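Local coordinates for protein 3-hydroxyadipyl-CoA dehydrogenase (Escherichia coli, PDB 3MOG) that catalyses the NAD-dependent oxidation of 3-hydroxyadipyl-CoA to 3-oxoadipyl-CoA in the degradation of phenylacetate, at residues Ile397-Leu402 / Arg456-Ser461; Arg440-Leu445 / Leu462-Ala467. All blocks are in the same frame, centred on the assembly; numbering follows the deposited sequence.

Interaction 1: residues Ile397-Leu402 / Arg456-Ser461; sequences IINEAL and RYRPCS
Asn-399, on helix 390-406, reaches across to the loop of Arg-458, Pro-459 and Cys-460 with its side-chain amide. Its CB points toward the loop. CG lies anti to the backbone N (chi1 -155°), which carries the amide out to the loop backbone. CG itself stands 3.8 Å from Arg-458 O. From there the two branches part. OD1 accepts the backbone N-H of Cys-460, with 3.0 Å from OD1 to N. That N-H arrives in the carbonyl plane, on a lone pair. OD1 also rests 3.8 Å from Pro-459 CA. ND2 donates to Arg-458 O at 2.7 Å, and the N-H...O angle of 159° makes the bond nearly straight. The acceptor lies close to the plane of the amide. Next to this pair, Cys-460 SG packs on Leu-402 CB at 3.6 Å. Cys-460 is the N-cap residue of helix 461-473, and Ser-461 OG is hydrogen-bonded to His-451 NE2 of the second subunit. Replacing Asn-399 with a leucine would probably leave the Cys-460 N-H and the Arg-458 carbonyl without these mates, inside a buried contact. One amide thus serves a backbone donor and a backbone acceptor two residues apart. With both of its polar atoms engaged, its flip state is set, and the loop is pinned just where the last helix begins.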
ATOM      1  N   ILE C 397     -13.786   6.180 -13.910  1.00 40.41           N
ATOM      2  CA  ILE C 397     -13.081   6.522 -15.151  1.00 39.55           C
ATOM      3  C   ILE C 397     -12.790   8.033 -15.197  1.00 42.57           C
ATOM      4  O   ILE C 397     -11.659   8.453 -15.472  1.00 45.97           O
ATOM      5  CB  ILE C 397     -13.903   6.101 -16.418  1.00 41.77           C
ATOM      6  CG1 ILE C 397     -13.902   4.587 -16.596  1.00 39.38           C
ATOM      7  CG2 ILE C 397     -13.342   6.724 -17.692  1.00 37.62           C
ATOM      8  CD1 ILE C 397     -14.931   4.086 -17.605  1.00 41.60           C
ATOM      9  N   ILE C 398     -13.815   8.831 -14.902  1.00 45.43           N
ATOM     10  CA  ILE C 398     -13.719  10.303 -14.911  1.00 44.19           C
ATOM     11  C   ILE C 398     -12.755  10.854 -13.837  1.00 38.01           C
ATOM     12  O   ILE C 398     -11.967  11.772 -14.083  1.00 40.20           O
ATOM     13  CB  ILE C 398     -15.127  10.901 -14.748  1.00 43.90           C
ATOM     14  CG1 ILE C 398     -15.986  10.574 -15.979  1.00 40.39           C
ATOM     15  CG2 ILE C 398     -15.089  12.401 -14.469  1.00 34.65           C
ATOM     16  CD1 ILE C 398     -17.462  10.901 -15.764  1.00 41.43           C
ATOM     17  N   ASN C 399     -12.827  10.272 -12.652  1.00 37.89           N
ATOM     18  CA  ASN C 399     -11.942  10.595 -11.532  1.00 38.89           C
ATOM     19  C   ASN C 399     -10.465  10.400 -11.886  1.00 38.30           C
ATOM     20  O   ASN C 399      -9.630  11.282 -11.648  1.00 40.99           O
ATOM     21  CB  ASN C 399     -12.316   9.701 -10.358  1.00 31.31           C
ATOM     22  CG  ASN C 399     -11.938  10.294  -9.026  1.00 44.36           C
ATOM     23  OD1 ASN C 399     -11.956  11.508  -8.841  1.00 37.75           O
ATOM     24  ND2 ASN C 399     -11.631   9.424  -8.065  1.00 32.64           N
ATOM     25  N   GLU C 400     -10.167   9.249 -12.478  1.00 42.67           N
ATOM     26  CA  GLU C 400      -8.841   8.928 -13.017  1.00 41.61           C
ATOM     27  C   GLU C 400      -8.370   9.870 -14.141  1.00 41.77           C
ATOM     28  O   GLU C 400      -7.201  10.266 -14.169  1.00 46.19           O
ATOM     29  CB  GLU C 400      -8.811   7.463 -13.473  1.00 42.88           C
ATOM     30  CG  GLU C 400      -7.405   6.892 -13.557  1.00 51.46           C
ATOM     31  CD  GLU C 400      -6.654   7.056 -12.256  1.00 54.02           C
ATOM     32  OE1 GLU C 400      -5.658   7.812 -12.233  1.00 64.51           O
ATOM     33  OE2 GLU C 400      -7.081   6.453 -11.253  1.00 57.69           O
ATOM     34  N   ALA C 401      -9.271  10.248 -15.048  1.00 40.07           N
ATOM     35  CA  ALA C 401      -8.951  11.250 -16.084  1.00 38.07           C
ATOM     36  C   ALA C 401      -8.615  12.621 -15.484  1.00 38.17           C
ATOM     37  O   ALA C 401      -7.684  13.301 -15.924  1.00 42.15           O
ATOM     38  CB  ALA C 401     -10.102  11.391 -17.056  1.00 30.05           C
ATOM     39  N   LEU C 402      -9.373  13.006 -14.465  1.00 40.67           N
ATOM     40  CA  LEU C 402      -9.155  14.241 -13.763  1.00 41.03           C
ATOM     41  C   LEU C 402      -7.826  14.234 -13.013  1.00 42.27           C
ATOM     42  O   LEU C 402      -7.129  15.248 -12.971  1.00 41.25           O
ATOM     43  CB  LEU C 402     -10.296  14.480 -12.774  1.00 43.76           C
ATOM     44  CG  LEU C 402     -11.628  15.012 -13.299  1.00 47.49           C
ATOM     45  CD1 LEU C 402     -12.643  14.842 -12.207  1.00 40.48           C
ATOM     46  CD2 LEU C 402     -11.554  16.468 -13.744  1.00 45.82           C
ATOM     47  N   ARG C 456      -9.379   4.174  -2.407  1.00 43.24           N
ATOM     48  CA  ARG C 456      -9.710   3.922  -3.795  1.00 41.25           C
ATOM     49  C   ARG C 456     -10.850   4.821  -4.343  1.00 43.07           C
ATOM     50  O   ARG C 456     -10.813   5.248  -5.493  1.00 43.23           O
ATOM     51  CB  ARG C 456     -10.093   2.439  -3.906  1.00 45.43           C
ATOM     52  CG  ARG C 456     -10.531   2.003  -5.270  1.00 47.58           C
ATOM     53  CD  ARG C 456     -10.970   0.560  -5.279  1.00 53.62           C
ATOM     54  NE  ARG C 456     -11.628   0.261  -6.542  1.00 54.62           N
ATOM     55  CZ  ARG C 456     -10.997  -0.039  -7.669  1.00 50.45           C
ATOM     56  NH1 ARG C 456      -9.674  -0.106  -7.700  1.00 54.97           N
ATOM     57  NH2 ARG C 456     -11.697  -0.276  -8.769  1.00 51.82           N
ATOM     58  N   TYR C 457     -11.851   5.105  -3.515  1.00 41.15           N
ATOM     59  CA  TYR C 457     -12.998   5.881  -3.959  1.00 47.46           C
ATOM     60  C   TYR C 457     -12.894   7.383  -3.643  1.00 48.02           C
ATOM     61  O   TYR C 457     -13.875   8.101  -3.799  1.00 49.77           O
ATOM     62  CB  TYR C 457     -14.328   5.240  -3.487  1.00 40.58           C
ATOM     63  CG  TYR C 457     -14.496   3.890  -4.105  1.00 45.34           C
ATOM     64  CD1 TYR C 457     -14.845   3.762  -5.444  1.00 42.61           C
ATOM     65  CD2 TYR C 457     -14.233   2.730  -3.374  1.00 42.41           C
ATOM     66  CE1 TYR C 457     -14.943   2.518  -6.037  1.00 42.36           C
ATOM     67  CE2 TYR C 457     -14.342   1.484  -3.955  1.00 40.49           C
ATOM     68  CZ  TYR C 457     -14.686   1.379  -5.284  1.00 41.91           C
ATOM     69  OH  TYR C 457     -14.779   0.134  -5.862  1.00 41.48           O
ATOM     70  N   ARG C 458     -11.706   7.844  -3.230  1.00 46.25           N
ATOM     71  CA  ARG C 458     -11.483   9.272  -3.006  0.50 45.41           C
ATOM     72  C   ARG C 458     -11.758  10.096  -4.272  1.00 42.92           C
ATOM     73  O   ARG C 458     -11.276   9.761  -5.360  1.00 50.70           O
ATOM     74  CB  ARG C 458     -10.077   9.555  -2.440  0.50 43.16           C
ATOM     75  CG  ARG C 458      -8.876   9.355  -3.404  0.50 42.79           C
ATOM     76  CD  ARG C 458      -8.468  10.639  -4.114  0.50 42.15           C
ATOM     77  NE  ARG C 458      -7.432  10.414  -5.120  0.50 42.07           N
ATOM     78  CZ  ARG C 458      -7.681  10.017  -6.361  0.50 34.89           C
ATOM     79  NH1 ARG C 458      -8.929   9.794  -6.733  0.50 27.28           N
ATOM     80  NH2 ARG C 458      -6.687   9.828  -7.219  0.50 33.18           N
ATOM     81  N   PRO C 459     -12.575  11.156  -4.142  1.00 42.32           N
ATOM     82  CA  PRO C 459     -12.678  12.164  -5.195  1.00 39.77           C
ATOM     83  C   PRO C 459     -11.329  12.867  -5.301  1.00 41.83           C
ATOM     84  O   PRO C 459     -10.726  13.208  -4.258  1.00 37.18           O
ATOM     85  CB  PRO C 459     -13.669  13.162  -4.618  1.00 41.37           C
ATOM     86  CG  PRO C 459     -14.428  12.408  -3.580  1.00 45.94           C
ATOM     87  CD  PRO C 459     -13.468  11.451  -3.005  1.00 41.12           C
ATOM     88  N   CYS C 460     -10.818  13.054  -6.514  1.00 39.05           N
ATOM     89  CA  CYS C 460      -9.511  13.699  -6.623  1.00 44.35           C
ATOM     90  C   CYS C 460      -9.655  15.211  -6.426  1.00 42.30           C
ATOM     91  O   CYS C 460     -10.754  15.752  -6.538  1.00 42.59           O
ATOM     92  CB  CYS C 460      -8.774  13.335  -7.922  1.00 43.72           C
ATOM     93  SG  CYS C 460      -9.389  14.162  -9.349  1.00 51.47           S
ATOM     94  N   SER C 461      -8.547  15.884  -6.133  1.00 39.97           N
ATOM     95  CA  SER C 461      -8.590  17.301  -5.768  1.00 40.71           C
ATOM     96  C   SER C 461      -9.232  18.181  -6.871  1.00 41.78           C
ATOM     97  O   SER C 461     -10.016  19.092  -6.561  1.00 41.55           O
ATOM     98  CB  SER C 461      -7.196  17.767  -5.325  1.00 35.53           C
ATOM     99  OG  SER C 461      -7.047  19.171  -5.436  1.00 42.06           O
TER

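Interaction 2: residues Arg440-Leu445 / Leu462-Ala467; sequences RILRLL and LLRQRA
Leu-442 and Leu-463 both point CB at the facing helix, and with CG anti to the backbone N (chi1 174° in Leu-442, 179° in Leu-463) each side chain continues outward to it. The contact is helix-helix packing in the all-helical C-terminal domain of the 3-hydroxyacyl-CoA dehydrogenase family. The short axes of 440-445 and 462-467 come within 9.5 Å and cross at -133°, steeply inclined and nearer antiparallel than parallel. Leu-463 acts as a knob in knobs-into-holes packing. Its hole on helix 438-452 is made by Trp-438, Ile-441, Leu-442 and Leu-445. The CD2 methyl goes in deepest. It meets Leu-445 CD1 at 3.7 Å and Ile-441 CG2 at 4.0 Å. Ile-441 and Leu-463 meet at about a right angle, while Leu-445 comes to Leu-463 at a slant. CD2 also approaches the main chain, 4.0 Å from Leu-442 CA. Leu-442 answers from the other helix and lies among Leu-463, Arg-464 and Ala-467. Its two methyls divide the work. CD1 lies 4.1 Å from Arg-464 CG and is also near NH1 of the same arginine, whose chain runs across it. The guanidinium of Arg-464 has its polar partners elsewhere: NH1 forms a salt bridge with Glu-446, and NE is hydrogen-bonded to His-451 O of the second subunit. These bonds would hold the arginine chain in place beside the leucine. The two segments themselves meet through apolar contacts. On the remaining side, the small side chain of Ala-467 meets the other branch of Leu-442, with CB 3.6 Å from CD2.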
ATOM      1  N   ARG C 440     -22.592  15.981  -9.162  1.00 42.71           N
ATOM      2  CA  ARG C 440     -23.211  14.671  -9.185  1.00 42.69           C
ATOM      3  C   ARG C 440     -22.180  13.540  -9.094  1.00 41.36           C
ATOM      4  O   ARG C 440     -22.385  12.575  -8.359  1.00 45.93           O
ATOM      5  CB  ARG C 440     -24.051  14.516 -10.456  1.00 42.68           C
ATOM      6  CG  ARG C 440     -24.880  13.245 -10.473  1.00 44.74           C
ATOM      7  CD  ARG C 440     -25.848  13.217 -11.630  1.00 38.44           C
ATOM      8  NE  ARG C 440     -26.593  11.967 -11.593  1.00 46.39           N
ATOM      9  CZ  ARG C 440     -27.595  11.666 -12.411  1.00 54.88           C
ATOM     10  NH1 ARG C 440     -28.184  10.487 -12.293  1.00 42.07           N
ATOM     11  NH2 ARG C 440     -27.992  12.525 -13.357  1.00 45.25           N
ATOM     12  N   ILE C 441     -21.094  13.657  -9.851  1.00 41.70           N
ATOM     13  CA  ILE C 441     -20.004  12.677  -9.798  1.00 46.77           C
ATOM     14  C   ILE C 441     -19.339  12.723  -8.429  1.00 42.70           C
ATOM     15  O   ILE C 441     -19.083  11.681  -7.823  1.00 48.97           O
ATOM     16  CB  ILE C 441     -18.949  12.904 -10.921  1.00 42.09           C
ATOM     17  CG1 ILE C 441     -19.593  12.752 -12.306  1.00 38.55           C
ATOM     18  CG2 ILE C 441     -17.743  11.959 -10.759  1.00 34.55           C
ATOM     19  CD1 ILE C 441     -20.345  11.455 -12.503  1.00 48.48           C
ATOM     20  N   LEU C 442     -19.101  13.938  -7.935  1.00 40.16           N
ATOM     21  CA  LEU C 442     -18.529  14.137  -6.602  1.00 43.61           C
ATOM     22  C   LEU C 442     -19.339  13.477  -5.492  1.00 43.91           C
ATOM     23  O   LEU C 442     -18.777  12.755  -4.677  1.00 39.92           O
ATOM     24  CB  LEU C 442     -18.347  15.630  -6.293  1.00 37.44           C
ATOM     25  CG  LEU C 442     -17.888  15.973  -4.893  1.00 40.48           C
ATOM     26  CD1 LEU C 442     -16.397  15.628  -4.714  1.00 44.03           C
ATOM     27  CD2 LEU C 442     -18.176  17.423  -4.554  1.00 40.33           C
ATOM     28  N   ARG C 443     -20.652  13.719  -5.469  1.00 45.97           N
ATOM     29  CA  ARG C 443     -21.520  13.173  -4.415  1.00 45.16           C
ATOM     30  C   ARG C 443     -21.496  11.629  -4.360  1.00 42.36           C
ATOM     31  O   ARG C 443     -21.399  11.037  -3.280  1.00 39.73           O
ATOM     32  CB  ARG C 443     -22.953  13.681  -4.587  1.00 44.19           C
ATOM     33  CG  ARG C 443     -23.952  13.116  -3.565  1.00 51.44           C
ATOM     34  CD  ARG C 443     -25.330  13.743  -3.724  1.00 71.36           C
ATOM     35  NE  ARG C 443     -25.819  13.662  -5.103  1.00 75.91           N
ATOM     36  CZ  ARG C 443     -26.896  14.294  -5.559  1.00 71.20           C
ATOM     37  NH1 ARG C 443     -27.622  15.055  -4.746  1.00 64.33           N
ATOM     38  NH2 ARG C 443     -27.249  14.154  -6.829  1.00 68.49           N
ATOM     39  N   LEU C 444     -21.577  11.018  -5.536  1.00 43.67           N
ATOM     40  CA  LEU C 444     -21.501   9.578  -5.708  1.00 44.16           C
ATOM     41  C   LEU C 444     -20.202   8.997  -5.138  1.00 40.47           C
ATOM     42  O   LEU C 444     -20.239   8.109  -4.278  1.00 44.29           O
ATOM     43  CB  LEU C 444     -21.642   9.257  -7.190  1.00 41.27           C
ATOM     44  CG  LEU C 444     -21.396   7.855  -7.744  1.00 48.29           C
ATOM     45  CD1 LEU C 444     -22.256   6.826  -7.071  1.00 53.40           C
ATOM     46  CD2 LEU C 444     -21.744   7.915  -9.213  1.00 56.84           C
ATOM     47  N   LEU C 445     -19.067   9.524  -5.585  1.00 40.27           N
ATOM     48  CA  LEU C 445     -17.771   9.035  -5.118  1.00 41.11           C
ATOM     49  C   LEU C 445     -17.595   9.212  -3.609  1.00 44.98           C
ATOM     50  O   LEU C 445     -17.082   8.301  -2.951  1.00 44.23           O
ATOM     51  CB  LEU C 445     -16.604   9.641  -5.925  1.00 43.94           C
ATOM     52  CG  LEU C 445     -16.507   9.188  -7.396  1.00 45.32           C
ATOM     53  CD1 LEU C 445     -15.473   9.961  -8.147  1.00 36.04           C
ATOM     54  CD2 LEU C 445     -16.184   7.711  -7.539  1.00 40.87           C
ATOM     55  N   LEU C 462      -8.971  17.850  -8.140  1.00 45.24           N
ATOM     56  CA  LEU C 462      -9.571  18.577  -9.284  1.00 45.27           C
ATOM     57  C   LEU C 462     -11.078  18.347  -9.438  1.00 43.06           C
ATOM     58  O   LEU C 462     -11.799  19.226  -9.930  1.00 47.52           O
ATOM     59  CB  LEU C 462      -8.840  18.254 -10.606  1.00 44.46           C
ATOM     60  CG  LEU C 462      -9.230  19.050 -11.862  1.00 44.86           C
ATOM     61  CD1 LEU C 462      -8.995  20.555 -11.658  1.00 41.26           C
ATOM     62  CD2 LEU C 462      -8.462  18.547 -13.082  1.00 44.15           C
ATOM     63  N   LEU C 463     -11.559  17.173  -9.031  1.00 39.52           N
ATOM     64  CA  LEU C 463     -12.992  16.937  -9.004  1.00 42.14           C
ATOM     65  C   LEU C 463     -13.671  17.860  -8.005  1.00 41.07           C
ATOM     66  O   LEU C 463     -14.652  18.521  -8.372  1.00 41.53           O
ATOM     67  CB  LEU C 463     -13.355  15.464  -8.754  1.00 42.13           C
ATOM     68  CG  LEU C 463     -14.837  15.063  -8.666  1.00 44.26           C
ATOM     69  CD1 LEU C 463     -15.643  15.400  -9.913  1.00 41.21           C
ATOM     70  CD2 LEU C 463     -14.975  13.579  -8.365  1.00 39.41           C
ATOM     71  N   ARG C 464     -13.157  17.938  -6.772  1.00 35.83           N
ATOM     72  CA  ARG C 464     -13.721  18.895  -5.784  1.00 42.33           C
ATOM     73  C   ARG C 464     -13.685  20.318  -6.335  1.00 45.22           C
ATOM     74  O   ARG C 464     -14.658  21.063  -6.208  1.00 47.93           O
ATOM     75  CB  ARG C 464     -13.000  18.868  -4.422  1.00 39.11           C
ATOM     76  CG  ARG C 464     -12.892  17.474  -3.775  1.00 43.32           C
ATOM     77  CD  ARG C 464     -12.493  17.572  -2.303  1.00 36.14           C
ATOM     78  NE  ARG C 464     -12.505  16.260  -1.669  1.00 47.67           N
ATOM     79  CZ  ARG C 464     -13.573  15.680  -1.130  1.00 51.11           C
ATOM     80  NH1 ARG C 464     -14.754  16.294  -1.111  1.00 50.77           N
ATOM     81  NH2 ARG C 464     -13.452  14.481  -0.582  1.00 50.78           N
ATOM     82  N   GLN C 465     -12.555  20.663  -6.955  1.00 47.56           N
ATOM     83  CA  GLN C 465     -12.332  21.962  -7.575  1.00 47.46           C
ATOM     84  C   GLN C 465     -13.369  22.248  -8.655  1.00 46.26           C
ATOM     85  O   GLN C 465     -13.908  23.357  -8.714  1.00 46.61           O
ATOM     86  CB  GLN C 465     -10.910  22.028  -8.140  1.00 47.19           C
ATOM     87  CG  GLN C 465     -10.512  23.309  -8.888  1.00 62.42           C
ATOM     88  CD  GLN C 465      -9.007  23.344  -9.238  1.00 82.13           C
ATOM     89  OE1 GLN C 465      -8.604  23.902 -10.274  1.00 79.15           O
ATOM     90  NE2 GLN C 465      -8.176  22.738  -8.375  1.00 71.28           N
ATOM     91  N   ARG C 466     -13.669  21.252  -9.485  1.00 42.76           N
ATOM     92  CA  ARG C 466     -14.655  21.449 -10.551  1.00 48.39           C
ATOM     93  C   ARG C 466     -16.108  21.447 -10.072  1.00 52.33           C
ATOM     94  O   ARG C 466     -16.955  22.116 -10.671  1.00 49.85           O
ATOM     95  CB  ARG C 466     -14.447  20.476 -11.710  1.00 49.43           C
ATOM     96  CG  ARG C 466     -13.248  20.863 -12.557  1.00 47.31           C
ATOM     97  CD  ARG C 466     -13.307  20.224 -13.915  1.00 53.36           C
ATOM     98  NE  ARG C 466     -12.181  20.668 -14.715  1.00 55.70           N
ATOM     99  CZ  ARG C 466     -11.885  20.241 -15.938  1.00 61.70           C
ATOM    100  NH1 ARG C 466     -12.629  19.320 -16.544  1.00 59.26           N
ATOM    101  NH2 ARG C 466     -10.822  20.740 -16.552  1.00 62.56           N
ATOM    102  N   ALA C 467     -16.382  20.715  -8.990  1.00 46.27           N
ATOM    103  CA  ALA C 467     -17.704  20.714  -8.374  1.00 48.72           C
ATOM    104  C   ALA C 467     -18.005  22.077  -7.772  1.00 48.18           C
ATOM    105  O   ALA C 467     -19.108  22.600  -7.941  1.00 50.33           O
ATOM    106  CB  ALA C 467     -17.807  19.644  -7.316  1.00 44.64           C
TER

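The two contacts lie side by side in the C-terminal helical domain, their centres about 8 Å apart. Their segments alternate along the chain: 397-402, 440-445, 456-461 and 462-467. Interaction 1 ties helix 390-406 to the loop before the last helix, and interaction 2 packs that helix, 461-473, on helix 438-452. They touch directly: Leu-402 CD1 meets Leu-463 CB, and Leu-445 CD1 rests on Asn-399 CG. Pro-459 also lies against Leu-442. The polar grip of the first therefore adjoins the apolar packing of the second. Together they place the C-terminal helix of the chain, whose start also contacts the second subunit of the trimer.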